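Local atomic coordinates of alpha-galactosidase (Umbelopsis vinacea, PDB entry 3A5V), a protein that hydrolyses terminal alpha-linked galactose residues from galactosides, as a tetrameric, N-glycosylated glycoside hydrolase of family 27. Residues N287-A292 against R361-Q366; I220-V225 against D310-S315; E253-Y258 against H383-L388. All coordinates share one frame; numbering follows the deposited sequence.

Interaction 1 of 3, residues N287-A292 against R361-Q366; sequences NKEVIA and RDLWKQ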
# COMPACT_ATOMS: atom_id res chain seq x y z
N ASN A 287 -5.27 -41.06 7.44
CA ASN A 287 -4.78 -41.73 6.24
C ASN A 287 -3.27 -41.56 6.18
O ASN A 287 -2.78 -40.47 5.89
CB ASN A 287 -5.48 -41.15 5.00
CG ASN A 287 -5.06 -41.85 3.70
OD1 ASN A 287 -3.88 -42.14 3.50
ND2 ASN A 287 -6.03 -42.11 2.81
N LYS A 288 -2.53 -42.63 6.45
CA LYS A 288 -1.06 -42.56 6.52
C LYS A 288 -0.41 -42.08 5.23
O LYS A 288 0.65 -41.47 5.29
CB LYS A 288 -0.44 -43.92 6.91
CG LYS A 288 -0.84 -44.40 8.32
CD LYS A 288 -0.30 -45.82 8.58
CE LYS A 288 -0.85 -46.39 9.87
NZ LYS A 288 -0.17 -47.72 10.13
N GLU A 289 -1.01 -42.40 4.08
CA GLU A 289 -0.42 -42.04 2.79
C GLU A 289 -0.53 -40.52 2.54
O GLU A 289 0.37 -39.93 1.97
CB GLU A 289 -1.09 -42.83 1.65
CG GLU A 289 -0.96 -44.36 1.82
CD GLU A 289 -1.28 -45.14 0.55
OE1 GLU A 289 -1.17 -44.59 -0.57
OE2 GLU A 289 -1.66 -46.33 0.66
N VAL A 290 -1.62 -39.91 3.00
CA VAL A 290 -1.78 -38.45 2.91
C VAL A 290 -0.84 -37.75 3.90
O VAL A 290 -0.16 -36.79 3.54
CB VAL A 290 -3.24 -38.02 3.14
CG1 VAL A 290 -3.40 -36.49 2.91
CG2 VAL A 290 -4.18 -38.80 2.20
N ILE A 291 -0.78 -38.24 5.14
CA ILE A 291 0.17 -37.72 6.13
C ILE A 291 1.61 -37.79 5.60
O ILE A 291 2.38 -36.85 5.75
CB ILE A 291 0.04 -38.44 7.51
CG1 ILE A 291 -1.35 -38.14 8.12
CG2 ILE A 291 1.21 -38.06 8.47
CD1 ILE A 291 -1.74 -39.10 9.25
N ALA A 292 1.96 -38.90 4.94
CA ALA A 292 3.29 -39.05 4.34
C ALA A 292 3.62 -37.98 3.30
O ALA A 292 4.80 -37.69 3.05
CB ALA A 292 3.44 -40.46 3.74
N ARG A 361 -1.08 -43.47 -8.34
CA ARG A 361 -1.82 -44.01 -7.19
C ARG A 361 -2.76 -42.94 -6.63
O ARG A 361 -2.39 -41.76 -6.53
CB ARG A 361 -0.83 -44.45 -6.12
CG ARG A 361 -1.46 -45.02 -4.85
CD ARG A 361 -0.38 -45.53 -3.90
NE ARG A 361 -0.95 -46.19 -2.71
CZ ARG A 361 -1.35 -47.46 -2.67
NH1 ARG A 361 -1.30 -48.22 -3.77
NH2 ARG A 361 -1.85 -47.96 -1.54
N ASP A 362 -3.96 -43.36 -6.25
CA ASP A 362 -4.91 -42.47 -5.59
C ASP A 362 -4.69 -42.65 -4.09
O ASP A 362 -4.94 -43.74 -3.54
CB ASP A 362 -6.35 -42.83 -6.00
CG ASP A 362 -7.39 -41.86 -5.43
OD1 ASP A 362 -7.29 -41.44 -4.24
OD2 ASP A 362 -8.34 -41.52 -6.18
N LEU A 363 -4.22 -41.58 -3.43
CA LEU A 363 -3.80 -41.66 -2.03
C LEU A 363 -4.95 -41.73 -1.02
O LEU A 363 -4.79 -42.32 0.07
CB LEU A 363 -2.85 -40.50 -1.68
CG LEU A 363 -1.54 -40.45 -2.47
CD1 LEU A 363 -0.62 -39.45 -1.81
CD2 LEU A 363 -0.85 -41.84 -2.57
N TRP A 364 -6.08 -41.13 -1.36
CA TRP A 364 -7.28 -41.24 -0.51
C TRP A 364 -7.88 -42.64 -0.57
O TRP A 364 -8.22 -43.21 0.48
CB TRP A 364 -8.34 -40.20 -0.90
CG TRP A 364 -7.97 -38.82 -0.38
CD1 TRP A 364 -7.69 -37.70 -1.13
CD2 TRP A 364 -7.80 -38.44 0.99
NE1 TRP A 364 -7.37 -36.65 -0.31
CE2 TRP A 364 -7.43 -37.07 1.00
CE3 TRP A 364 -7.96 -39.11 2.22
CZ2 TRP A 364 -7.19 -36.35 2.19
CZ3 TRP A 364 -7.71 -38.40 3.41
CH2 TRP A 364 -7.34 -37.03 3.38
N LYS A 365 -8.00 -43.17 -1.78
CA LYS A 365 -8.55 -44.52 -2.00
C LYS A 365 -7.52 -45.58 -1.62
O LYS A 365 -7.89 -46.74 -1.34
CB LYS A 365 -9.03 -44.68 -3.45
CG LYS A 365 -10.25 -43.81 -3.75
CD LYS A 365 -10.63 -43.71 -5.25
CE LYS A 365 -11.22 -42.31 -5.56
NZ LYS A 365 -12.55 -42.05 -4.94
N GLN A 366 -6.25 -45.17 -1.57
CA GLN A 366 -5.11 -46.06 -1.33
C GLN A 366 -5.12 -47.23 -2.33
O GLN A 366 -5.10 -48.41 -1.95
CB GLN A 366 -5.08 -46.54 0.13
CG GLN A 366 -4.99 -45.40 1.16
CD GLN A 366 -4.78 -45.91 2.57
OE1 GLN A 366 -5.22 -47.01 2.91
NE2 GLN A 366 -4.11 -45.13 3.40
O HOH W 1 -3.68 -45.41 6.36
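Glu289 and Arg361 meet side-on in a two-pronged salt bridge: NE of Arg361 donates to OE1 of Glu289 (2.7 Å, nearly straight), while NH2 of the arginine reaches OE2 at 2.7 Å on that oxygen's syn lone pair. Carboxylate and guanidinium lie almost in one plane, 18° apart, which fixes the rotation of both groups. The amide of Gln366 stacks against the same carboxylate, and CD2 of Leu363 closes in on OE1 at 3.4 Å.

Beside this pair, Asn287 bridges the segments. Its ND2 donates to the backbone O of Leu363 (3.0 Å), and its OD1 takes a weak bond from Gln366 NE2, the two amides turned 82° apart. Asn287 is the N-cap of the helix: with CG anti to its backbone N (chi1 -178°), OD1 also accepts from Val290 N and, weakly, from Glu289 N. A water accepts from both Lys288 N and Gln366 NE2.

One residue further along the helix from Glu289, CG2 of Val290 sits squarely over the six-membered ring of Trp364, 3.5 Å from its centroid, a CH-pi contact. Trp364 is held from outside by Thr259, which bonds NE1, and by a cation-pi contact with Arg255. Asp362 OD1 accepts from Lys365 N, an Asx motif that shapes the turn after the strand. The whole is a capped helix start of the TIM barrel of a family 27 alpha-galactosidase, docked on the C-terminal beta sandwich.

Interaction 2 of 3, residues I220-V225 against D310-S315; sequences IINKAV and DQQLFS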
# COMPACT_ATOMS: atom_id res chain seq x y z
N ILE A 220 -8.24 -18.85 2.14
CA ILE A 220 -6.89 -19.15 2.61
C ILE A 220 -6.03 -19.81 1.52
O ILE A 220 -4.87 -19.45 1.37
CB ILE A 220 -6.92 -19.99 3.92
CG1 ILE A 220 -7.39 -19.09 5.07
CG2 ILE A 220 -5.53 -20.58 4.25
CD1 ILE A 220 -7.86 -19.87 6.27
N ILE A 221 -6.60 -20.75 0.76
CA ILE A 221 -5.83 -21.38 -0.33
C ILE A 221 -5.29 -20.33 -1.32
O ILE A 221 -4.13 -20.42 -1.74
CB ILE A 221 -6.66 -22.46 -1.10
CG1 ILE A 221 -6.96 -23.65 -0.17
CG2 ILE A 221 -5.88 -22.92 -2.37
CD1 ILE A 221 -7.98 -24.62 -0.71
N ASN A 222 -6.12 -19.35 -1.69
CA ASN A 222 -5.69 -18.35 -2.67
C ASN A 222 -4.57 -17.45 -2.14
O ASN A 222 -3.75 -16.94 -2.91
CB ASN A 222 -6.90 -17.55 -3.20
CG ASN A 222 -7.85 -18.42 -4.04
OD1 ASN A 222 -7.41 -19.32 -4.77
ND2 ASN A 222 -9.16 -18.16 -3.94
N LYS A 223 -4.49 -17.30 -0.82
CA LYS A 223 -3.36 -16.61 -0.18
C LYS A 223 -2.11 -17.47 -0.09
O LYS A 223 -0.99 -17.01 -0.36
CB LYS A 223 -3.74 -16.12 1.23
CG LYS A 223 -4.80 -15.01 1.20
CD LYS A 223 -5.48 -14.81 2.57
CE LYS A 223 -6.42 -13.60 2.49
NZ LYS A 223 -7.37 -13.53 3.66
N ALA A 224 -2.29 -18.73 0.29
CA ALA A 224 -1.17 -19.64 0.50
C ALA A 224 -0.32 -19.88 -0.75
O ALA A 224 0.89 -20.07 -0.65
CB ALA A 224 -1.67 -20.98 1.04
N VAL A 225 -0.97 -19.90 -1.92
CA VAL A 225 -0.25 -20.28 -3.16
C VAL A 225 0.84 -19.26 -3.53
O VAL A 225 1.81 -19.63 -4.23
CB VAL A 225 -1.20 -20.54 -4.38
CG1 VAL A 225 -2.18 -21.71 -4.08
CG2 VAL A 225 -1.95 -19.25 -4.79
N ASP A 310 -13.20 -22.40 -12.21
CA ASP A 310 -13.22 -22.88 -10.82
C ASP A 310 -12.31 -24.10 -10.57
O ASP A 310 -12.30 -24.67 -9.48
CB ASP A 310 -14.65 -23.32 -10.48
CG ASP A 310 -15.57 -22.16 -10.20
OD1 ASP A 310 -15.10 -21.13 -9.68
OD2 ASP A 310 -16.78 -22.30 -10.49
N GLN A 311 -11.55 -24.49 -11.59
CA GLN A 311 -10.64 -25.64 -11.45
C GLN A 311 -9.20 -25.20 -11.21
O GLN A 311 -8.76 -24.16 -11.74
CB GLN A 311 -10.70 -26.50 -12.70
CG GLN A 311 -12.09 -27.12 -12.91
CD GLN A 311 -12.13 -28.05 -14.10
OE1 GLN A 311 -11.09 -28.40 -14.66
NE2 GLN A 311 -13.34 -28.44 -14.50
N GLN A 312 -8.48 -25.97 -10.38
CA GLN A 312 -7.07 -25.70 -10.07
C GLN A 312 -6.25 -26.99 -10.13
O GLN A 312 -6.77 -28.06 -9.79
CB GLN A 312 -6.93 -25.05 -8.68
CG GLN A 312 -7.88 -23.85 -8.49
CD GLN A 312 -7.66 -23.09 -7.20
OE1 GLN A 312 -6.66 -23.28 -6.49
NE2 GLN A 312 -8.60 -22.20 -6.89
N LEU A 313 -5.01 -26.87 -10.58
CA LEU A 313 -4.06 -28.00 -10.61
C LEU A 313 -2.87 -27.67 -9.69
O LEU A 313 -2.29 -26.58 -9.80
CB LEU A 313 -3.53 -28.24 -12.03
CG LEU A 313 -2.40 -29.28 -12.19
CD1 LEU A 313 -2.91 -30.67 -11.81
CD2 LEU A 313 -1.80 -29.29 -13.60
N PHE A 314 -2.52 -28.61 -8.82
CA PHE A 314 -1.31 -28.50 -8.00
C PHE A 314 -0.35 -29.65 -8.34
O PHE A 314 -0.79 -30.78 -8.64
CB PHE A 314 -1.63 -28.56 -6.50
CG PHE A 314 -2.43 -27.38 -5.99
CD1 PHE A 314 -3.81 -27.29 -6.23
CD2 PHE A 314 -1.81 -26.38 -5.23
CE1 PHE A 314 -4.55 -26.19 -5.74
CE2 PHE A 314 -2.54 -25.30 -4.74
CZ PHE A 314 -3.92 -25.20 -5.00
N SER A 315 0.94 -29.36 -8.25
CA SER A 315 1.97 -30.35 -8.55
C SER A 315 3.21 -30.05 -7.71
O SER A 315 3.66 -28.90 -7.66
CB SER A 315 2.33 -30.29 -10.04
OG SER A 315 3.40 -31.17 -10.33
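Apolar packing carries this contact, and Phe314 is its centre. CG1 of Val225 comes at the rim of the phenyl ring, near the ring plane, 3.7 Å from CE2, with the two side chains crossing at about a right angle. Ile221 approaches obliquely: its CG2 lies 4.0 Å from CZ of Phe314, so the far end of the ring is met by two branched side chains one helical turn apart, both coming from the helix side. Val225 has CG1 anti to its carbonyl carbon (chi1 -61°), which is the branch that reaches the ring. Ile260 of helix 251-263 touches both Ile221 and Phe314, and Val225 also packs on Pro199 of a second subunit.

In fold terms, helix 217-227 of the TIM barrel faces strand 311-318 of the C-terminal antiparallel sheet, their local axes 12.5 Å apart and 43° from parallel, so side chains alone span the gap.

The polar part is looser. NE2 of Gln312, at the end of an extended chain, stands 3.8 Å from Asn222 OD1, with the amide planes 29° apart. What ties these two residues together is Arg304 on the adjoining strand 303-308: its NH1 donates to Asn222 OD1 and to Gln312 OE1.

Interaction 3 of 3, residues E253-Y258 against H383-L388; sequences EYRVHY and HGVRLL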
# COMPACT_ATOMS: atom_id res chain seq x y z
N GLU A 253 -15.62 -31.42 1.08
CA GLU A 253 -15.02 -30.13 1.47
C GLU A 253 -13.89 -30.30 2.49
O GLU A 253 -12.84 -29.69 2.34
CB GLU A 253 -16.09 -29.18 2.01
CG GLU A 253 -16.99 -28.65 0.90
CD GLU A 253 -18.23 -27.92 1.41
OE1 GLU A 253 -18.64 -28.10 2.58
OE2 GLU A 253 -18.80 -27.16 0.61
N TYR A 254 -14.10 -31.11 3.54
CA TYR A 254 -13.02 -31.44 4.50
C TYR A 254 -11.86 -32.15 3.83
O TYR A 254 -10.69 -31.93 4.20
CB TYR A 254 -13.52 -32.29 5.67
CG TYR A 254 -14.33 -31.50 6.68
CD1 TYR A 254 -13.94 -30.20 7.06
CD2 TYR A 254 -15.50 -32.04 7.24
CE1 TYR A 254 -14.70 -29.46 7.98
CE2 TYR A 254 -16.27 -31.31 8.17
CZ TYR A 254 -15.86 -30.03 8.53
OH TYR A 254 -16.63 -29.31 9.43
N ARG A 255 -12.16 -33.03 2.87
CA ARG A 255 -11.08 -33.72 2.17
C ARG A 255 -10.21 -32.71 1.42
O ARG A 255 -8.98 -32.82 1.40
CB ARG A 255 -11.63 -34.79 1.21
CG ARG A 255 -10.52 -35.68 0.63
CD ARG A 255 -11.04 -36.52 -0.53
NE ARG A 255 -12.25 -37.28 -0.20
CZ ARG A 255 -12.29 -38.37 0.55
NH1 ARG A 255 -11.17 -38.87 1.10
NH2 ARG A 255 -13.46 -38.99 0.76
N VAL A 256 -10.85 -31.71 0.80
CA VAL A 256 -10.12 -30.67 0.08
C VAL A 256 -9.22 -29.87 1.02
O VAL A 256 -8.04 -29.67 0.77
CB VAL A 256 -11.09 -29.73 -0.69
CG1 VAL A 256 -10.31 -28.56 -1.38
CG2 VAL A 256 -11.81 -30.52 -1.69
N HIS A 257 -9.83 -29.43 2.11
CA HIS A 257 -9.19 -28.67 3.18
C HIS A 257 -7.95 -29.43 3.69
O HIS A 257 -6.83 -28.91 3.63
CB HIS A 257 -10.29 -28.44 4.24
CG HIS A 257 -9.82 -27.90 5.56
ND1 HIS A 257 -8.90 -26.88 5.69
CD2 HIS A 257 -10.25 -28.19 6.82
CE1 HIS A 257 -8.75 -26.59 6.98
NE2 HIS A 257 -9.57 -27.36 7.68
N TYR A 258 -8.14 -30.69 4.09
CA TYR A 258 -7.02 -31.48 4.61
C TYR A 258 -5.92 -31.70 3.55
O TYR A 258 -4.73 -31.58 3.83
CB TYR A 258 -7.54 -32.83 5.15
CG TYR A 258 -6.52 -33.59 5.96
CD1 TYR A 258 -5.57 -34.40 5.32
CD2 TYR A 258 -6.47 -33.48 7.35
CE1 TYR A 258 -4.60 -35.09 6.03
CE2 TYR A 258 -5.50 -34.19 8.09
CZ TYR A 258 -4.57 -34.99 7.42
OH TYR A 258 -3.61 -35.71 8.11
N HIS A 383 -16.54 -29.04 -4.96
CA HIS A 383 -15.69 -28.59 -3.85
C HIS A 383 -14.69 -29.67 -3.44
O HIS A 383 -14.34 -29.79 -2.26
CB HIS A 383 -16.54 -28.19 -2.64
CG HIS A 383 -17.54 -27.10 -2.93
ND1 HIS A 383 -18.45 -26.66 -1.99
CD2 HIS A 383 -17.75 -26.36 -4.04
CE1 HIS A 383 -19.18 -25.69 -2.51
NE2 HIS A 383 -18.78 -25.49 -3.76
N GLY A 384 -14.23 -30.44 -4.43
CA GLY A 384 -13.54 -31.70 -4.20
C GLY A 384 -12.14 -31.75 -4.77
O GLY A 384 -11.74 -30.85 -5.54
N VAL A 385 -11.41 -32.78 -4.36
CA VAL A 385 -10.05 -33.05 -4.85
C VAL A 385 -9.89 -34.50 -5.28
O VAL A 385 -10.62 -35.37 -4.82
CB VAL A 385 -8.94 -32.75 -3.76
CG1 VAL A 385 -8.75 -31.21 -3.56
CG2 VAL A 385 -9.22 -33.50 -2.43
N ARG A 386 -8.94 -34.73 -6.19
CA ARG A 386 -8.32 -36.05 -6.32
C ARG A 386 -6.84 -35.84 -6.01
O ARG A 386 -6.21 -34.94 -6.57
CB ARG A 386 -8.51 -36.68 -7.71
CG ARG A 386 -9.99 -36.98 -8.07
CD ARG A 386 -10.62 -38.07 -7.19
NE ARG A 386 -10.02 -39.40 -7.42
CZ ARG A 386 -10.36 -40.22 -8.42
NH1 ARG A 386 -11.29 -39.85 -9.30
NH2 ARG A 386 -9.76 -41.40 -8.53
N LEU A 387 -6.31 -36.66 -5.11
CA LEU A 387 -4.94 -36.56 -4.63
C LEU A 387 -4.16 -37.75 -5.17
O LEU A 387 -4.46 -38.91 -4.82
CB LEU A 387 -4.91 -36.56 -3.09
CG LEU A 387 -3.52 -36.67 -2.43
CD1 LEU A 387 -2.61 -35.52 -2.86
CD2 LEU A 387 -3.61 -36.76 -0.91
N LEU A 388 -3.16 -37.46 -6.00
CA LEU A 388 -2.46 -38.49 -6.76
C LEU A 388 -0.99 -38.50 -6.43
O LEU A 388 -0.39 -37.43 -6.19
CB LEU A 388 -2.61 -38.27 -8.28
CG LEU A 388 -4.04 -38.00 -8.80
CD1 LEU A 388 -4.00 -37.61 -10.28
CD2 LEU A 388 -4.96 -39.21 -8.55
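Glu253 meets His383 where helix 251-263 of the TIM barrel lies over the start of strand 384-390 in the C-terminal beta sandwich. The axes of helix 253-258 and strand 384-388 approach to 6.8 Å and are 53° apart. The two side chains run side by side in the same direction, carboxylate and imidazole nearly coplanar at 7°. OE2 of Glu253 accepts from ND1 of His383 at 2.7 Å, using its anti lone pair, with the donor's N-H pointing almost straight at it (164°). Alongside the bond, CG of the glutamate rests 3.6 Å from His383 CB. NE2 is hydrogen-bonded to OD1 of Asp332, and Phe194 stacks on the ring, so the imidazole is fixed in rotation and flanked by two carboxylates, which would be expected to favour its protonated form. An alanine in place of Glu253 would remove the acceptor, and ND1 of His383 would probably be left without its mate and the ring held less firmly.

Two residues on, Arg255 lays CG and CD of its chain against Val385 CG2, each 4.0 Å away. Its charged end turns off at a bent chi3 to a salt bridge with Glu252.

Val256 then points toward the strand. His383 and Gly384 together oppose Asn329 in a G1 beta bulge, and the valine packs beside it. The helix passes close to the backbone of Gly384, and next along the strand CG1 of Val385 touches both methyls of Val256, 3.7 Å from CG2 and 3.8 Å from CG1.

How the interactions relate
All three interactions join the TIM barrel to the C-terminal antiparallel sheet, each setting a barrel-side helix against this sheet or the turn leaving it. The barrel segments come first along the chain, in the order 220-225, 253-258, 287-292; their partners follow as 310-315, 361-366, 383-388. Interaction 1 is thus nested within interaction 3, while interaction 2 crosses both. Interaction 3 sits between the others, its centre 12 Å from each, whereas the centres of 1 and 2 lie 20 Å apart. Strands 358-362 and 384-390 are neighbours, and the Asp362–Arg386 salt bridge links interactions 1 and 3. They are three patches of the interface holding the sandwich against the barrel; 2 stays about 5 Å from 3 at the nearest atoms.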